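PDB 4JX2: DUF5624 domain-containing protein from Legionella pneumophila subsp. pneumophila, which is of unknown function, a putative secreted protein that combines alpha helices with a small mixed beta sheet. Local coordinates for residues A[356-361]-A[393-398]; A[349-354]-A[388-393]. All blocks are in the same frame, centred on the assembly; numbering follows the deposited sequence.

Contact 1: residues A[356-361]-A[393-398]; sequences GDYTYS and AGELAE
Tyr358 lays one face of its ring on the backbone of helix 386-398 at the Gly394-Glu395 peptide. The carbonyl carbon of Gly394 lies over the ring centre, while the amide nitrogen of Glu395 sits above the same face, displaced toward the rim. Gly394 CA adds a CH-pi contact 4.1 Å from the Tyr358 ring centroid, 28° off the ring normal. With CG anti to the backbone nitrogen (chi1 -169°), Tyr358 reaches straight from its loop to the helix. Gly394 has no side chain to hold the ring off, and Tyr358 CA comes to 5.3 Å from Gly394 CA. Packed on the helix backbone in this way, the ring docks the loop between helices 315-339 and 366-378 on the last turns of helix 386-398. Two glutamates of the helix frame the phenol end. The chain of Glu395 bends at chi2 (76°) and brings OE1 to 3.2 Å from Tyr358 CE1, the carboxylate turned steeply against the ring. Tyr358 OH gives that OE1 a weak hydrogen bond of 3.3 Å; the stronger hold on this carboxylate is Ser407 N, which bonds OE2. Crossing the tyrosine at about a right angle, Glu398 touches with its aliphatic part, CB lying 3.3 Å from Tyr358 OH. Trp391, about one turn before Gly394, meets the Tyr358 ring edge-to-face.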
# COMPACT_ATOMS: atom_id res chain seq x y z
N GLY A 356 13.63 -16.57 -7.12
CA GLY A 356 12.22 -16.92 -6.99
C GLY A 356 11.33 -16.29 -8.05
O GLY A 356 10.14 -16.61 -8.13
N ASP A 357 11.88 -15.37 -8.85
CA ASP A 357 11.17 -14.81 -9.98
C ASP A 357 11.37 -15.73 -11.16
O ASP A 357 12.43 -16.39 -11.24
CB ASP A 357 11.70 -13.42 -10.34
CG ASP A 357 11.38 -12.28 -9.40
OD1 ASP A 357 10.47 -12.44 -8.55
OD2 ASP A 357 12.01 -11.20 -9.54
N TYR A 358 10.42 -15.78 -12.10
CA TYR A 358 10.59 -16.59 -13.30
C TYR A 358 11.73 -16.04 -14.15
O TYR A 358 12.62 -16.78 -14.55
CB TYR A 358 9.29 -16.67 -14.13
CG TYR A 358 9.37 -17.71 -15.22
CD1 TYR A 358 9.50 -19.06 -14.90
CD2 TYR A 358 9.36 -17.36 -16.57
CE1 TYR A 358 9.62 -20.03 -15.90
CE2 TYR A 358 9.43 -18.32 -17.57
CZ TYR A 358 9.56 -19.66 -17.23
OH TYR A 358 9.66 -20.65 -18.20
N THR A 359 11.73 -14.70 -14.36
CA THR A 359 12.73 -13.97 -15.16
C THR A 359 14.15 -14.03 -14.57
O THR A 359 15.10 -13.72 -15.30
CB THR A 359 12.32 -12.49 -15.32
OG1 THR A 359 12.07 -11.90 -14.04
CG2 THR A 359 11.12 -12.32 -16.24
N TYR A 360 14.31 -14.39 -13.28
CA TYR A 360 15.60 -14.42 -12.61
C TYR A 360 16.52 -15.55 -13.12
O TYR A 360 17.61 -15.26 -13.61
CB TYR A 360 15.44 -14.48 -11.09
CG TYR A 360 16.77 -14.39 -10.39
CD1 TYR A 360 17.48 -13.20 -10.35
CD2 TYR A 360 17.37 -15.53 -9.86
CE1 TYR A 360 18.74 -13.13 -9.76
CE2 TYR A 360 18.64 -15.47 -9.26
CZ TYR A 360 19.31 -14.27 -9.22
OH TYR A 360 20.55 -14.20 -8.65
N SER A 361 16.16 -16.82 -12.89
CA SER A 361 16.98 -17.96 -13.33
C SER A 361 16.19 -18.76 -14.35
O SER A 361 15.04 -19.13 -14.05
CB SER A 361 17.35 -18.84 -12.14
OG SER A 361 18.74 -19.12 -12.06
N ALA A 393 3.52 -18.40 -11.95
CA ALA A 393 2.76 -17.64 -12.96
C ALA A 393 3.53 -17.61 -14.28
O ALA A 393 2.95 -17.87 -15.33
CB ALA A 393 2.48 -16.23 -12.47
N GLY A 394 4.84 -17.38 -14.21
CA GLY A 394 5.73 -17.34 -15.37
C GLY A 394 5.89 -18.67 -16.07
O GLY A 394 5.85 -18.72 -17.31
N GLU A 395 6.08 -19.76 -15.28
CA GLU A 395 6.21 -21.13 -15.81
C GLU A 395 4.95 -21.55 -16.54
O GLU A 395 5.03 -22.05 -17.66
CB GLU A 395 6.55 -22.13 -14.68
CG GLU A 395 6.68 -23.59 -15.11
CD GLU A 395 7.94 -24.00 -15.85
OE1 GLU A 395 8.74 -23.10 -16.19
OE2 GLU A 395 8.13 -25.21 -16.08
N LEU A 396 3.78 -21.32 -15.92
CA LEU A 396 2.48 -21.64 -16.53
C LEU A 396 2.29 -20.88 -17.84
O LEU A 396 1.92 -21.49 -18.84
CB LEU A 396 1.32 -21.36 -15.56
CG LEU A 396 1.09 -22.43 -14.47
CD1 LEU A 396 0.09 -21.93 -13.44
CD2 LEU A 396 0.65 -23.79 -15.07
N ALA A 397 2.61 -19.56 -17.84
CA ALA A 397 2.52 -18.69 -19.01
C ALA A 397 3.42 -19.21 -20.14
O ALA A 397 2.93 -19.34 -21.27
CB ALA A 397 2.91 -17.27 -18.62
N GLU A 398 4.69 -19.56 -19.84
CA GLU A 398 5.63 -20.11 -20.83
C GLU A 398 5.08 -21.38 -21.50
O GLU A 398 5.20 -21.52 -22.71
CB GLU A 398 6.97 -20.42 -20.18
CG GLU A 398 8.08 -20.79 -21.15
CD GLU A 398 8.85 -19.63 -21.76
OE1 GLU A 398 8.47 -18.46 -21.52
OE2 GLU A 398 9.85 -19.91 -22.45

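Contact 2: residues A[349-354]-A[388-393]; sequences PDRPAI and VGFWMA. With SO4 (sulfate ion), chain H.
Arg351 reaches from its loop to the ring of Phe390 on helix 386-398, and its chain changes surroundings along the way. At the root, CB and CG pass a bound sulfate, probably from the crystallisation liquor, with Arg351 CB 4.1 Å from sulfate O3. The backbone N of Arg351 makes a weak hydrogen bond of 3.5 Å to that O3; Gly275 N and Lys274 NZ also bind the ion. From CG the chain runs extended through CD, carrying NE to Gly275 O, its hydrogen-bond acceptor, and the guanidinium on to Phe390. At the head, NH1 pairs with Asp357 and turns back to Pro352 O in a weak bond. NH2 goes on to the aromatic ring, 3.6 Å from Phe390 CE2 and offset toward the rim. The guanidinium stands nearly upright on the ring, the planes 81° apart, and so presents an edge to the face. Arg351 CZ is 4.9 Å from the Phe390 centroid and 15° off the ring normal, a cation-pi contact made end-on instead of by stacking. Arg372 of helix 366-378 touches Phe390 too and brings its NH2 close to Arg351 NH2; Asp357, bridging to both arginines, probably offsets the like charges. Leu348 of the second subunit packs on Arg351; the pair thus joins an irregular loop to helix 386-398 beside helix 366-378, at the subunit interface.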
# COMPACT_ATOMS: atom_id res chain seq x y z
N PRO A 349 11.65 2.66 -12.22
CA PRO A 349 11.62 1.25 -12.66
C PRO A 349 10.87 0.37 -11.67
O PRO A 349 10.67 0.75 -10.53
CB PRO A 349 13.10 0.87 -12.71
CG PRO A 349 13.75 1.77 -11.75
CD PRO A 349 13.00 3.05 -11.78
N ASP A 350 10.53 -0.83 -12.10
CA ASP A 350 9.92 -1.80 -11.20
C ASP A 350 11.02 -2.35 -10.29
O ASP A 350 12.18 -1.92 -10.40
CB ASP A 350 9.22 -2.90 -12.01
CG ASP A 350 7.94 -2.50 -12.74
OD1 ASP A 350 7.33 -1.46 -12.36
OD2 ASP A 350 7.51 -3.25 -13.64
N ARG A 351 10.67 -3.26 -9.38
CA ARG A 351 11.70 -3.83 -8.53
C ARG A 351 12.63 -4.72 -9.39
O ARG A 351 12.21 -5.24 -10.44
CB ARG A 351 11.10 -4.59 -7.35
CG ARG A 351 10.37 -5.85 -7.72
CD ARG A 351 10.21 -6.76 -6.52
NE ARG A 351 9.42 -7.92 -6.91
CZ ARG A 351 9.91 -8.94 -7.59
NH1 ARG A 351 11.19 -8.99 -7.90
NH2 ARG A 351 9.11 -9.93 -7.96
N PRO A 352 13.91 -4.87 -8.99
CA PRO A 352 14.78 -5.76 -9.75
C PRO A 352 14.39 -7.23 -9.60
O PRO A 352 13.70 -7.65 -8.63
CB PRO A 352 16.15 -5.49 -9.16
CG PRO A 352 15.91 -4.93 -7.79
CD PRO A 352 14.56 -4.33 -7.77
N ALA A 353 14.84 -8.03 -10.56
CA ALA A 353 14.66 -9.47 -10.50
C ALA A 353 15.47 -10.03 -9.29
O ALA A 353 16.60 -9.60 -9.02
CB ALA A 353 15.11 -10.10 -11.79
N ILE A 354 14.84 -10.91 -8.51
CA ILE A 354 15.47 -11.52 -7.35
C ILE A 354 15.20 -13.02 -7.38
O ILE A 354 14.24 -13.43 -8.06
CB ILE A 354 14.96 -10.85 -6.04
CG1 ILE A 354 13.41 -10.91 -5.89
CG2 ILE A 354 15.49 -9.41 -5.92
CD1 ILE A 354 12.90 -10.66 -4.45
N VAL A 388 6.73 -18.56 -4.38
CA VAL A 388 6.61 -19.35 -5.60
C VAL A 388 5.66 -18.72 -6.64
O VAL A 388 5.75 -19.08 -7.82
CB VAL A 388 6.16 -20.80 -5.27
CG1 VAL A 388 7.16 -21.51 -4.33
CG2 VAL A 388 4.73 -20.87 -4.72
N GLY A 389 4.75 -17.84 -6.19
CA GLY A 389 3.73 -17.20 -7.01
C GLY A 389 4.23 -16.58 -8.30
O GLY A 389 3.68 -16.86 -9.37
N PHE A 390 5.31 -15.73 -8.20
CA PHE A 390 5.94 -15.09 -9.36
C PHE A 390 6.54 -16.13 -10.31
O PHE A 390 6.37 -15.99 -11.52
CB PHE A 390 7.01 -14.06 -8.94
CG PHE A 390 6.42 -12.81 -8.33
CD1 PHE A 390 6.14 -12.74 -6.97
CD2 PHE A 390 6.15 -11.69 -9.12
CE1 PHE A 390 5.56 -11.59 -6.41
CE2 PHE A 390 5.60 -10.53 -8.55
CZ PHE A 390 5.29 -10.50 -7.21
N TRP A 391 7.18 -17.18 -9.77
CA TRP A 391 7.76 -18.26 -10.59
C TRP A 391 6.68 -19.12 -11.28
O TRP A 391 6.77 -19.34 -12.49
CB TRP A 391 8.69 -19.18 -9.76
CG TRP A 391 9.51 -20.07 -10.65
CD1 TRP A 391 10.67 -19.73 -11.29
CD2 TRP A 391 9.14 -21.36 -11.13
NE1 TRP A 391 11.06 -20.76 -12.12
CE2 TRP A 391 10.15 -21.78 -12.03
CE3 TRP A 391 8.05 -22.23 -10.89
CZ2 TRP A 391 10.13 -23.04 -12.66
CZ3 TRP A 391 8.02 -23.45 -11.53
CH2 TRP A 391 9.06 -23.86 -12.39
N MSE A 392 5.68 -19.63 -10.52
CA MSE A 392 4.63 -20.48 -11.08
C MSE A 392 3.77 -19.72 -12.12
O MSE A 392 3.38 -20.33 -13.10
CB MSE A 392 3.78 -21.13 -9.97
CG MSE A 392 2.77 -22.18 -10.50
SE MSE A 392 3.54 -23.65 -11.56
CE MSE A 392 4.14 -24.85 -10.13
N ALA A 393 3.52 -18.40 -11.95
CA ALA A 393 2.76 -17.64 -12.96
C ALA A 393 3.53 -17.61 -14.28
O ALA A 393 2.95 -17.87 -15.33
CB ALA A 393 2.48 -16.23 -12.47
S SO4 H . 7.12 -2.12 -7.05
O1 SO4 H . 8.36 -1.41 -6.69
O2 SO4 H . 6.00 -1.13 -7.24
O3 SO4 H . 7.40 -2.98 -8.27
O4 SO4 H . 6.78 -2.95 -5.88

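In contacts 1 and 2 one long loop, between helices 315-339 and 366-378, meets successive parts of helix 386-398; the contact centres are about 8 Å apart. The helix segments share Ala393. In contact 1 the loop's tyrosine lies on helix backbone, while in contact 2 side chains from both segments meet. A salt bridge of 2.9 Å between Asp357 OD2 and Arg351 NH1 joins the two loop segments directly. Trp391, the ring partner of Tyr358, supplies a second connection, its CB coming to 3.4 Å from Gly356 O. No active site is known here; the sulfate belongs to contact 2, at the backbone end of Arg351.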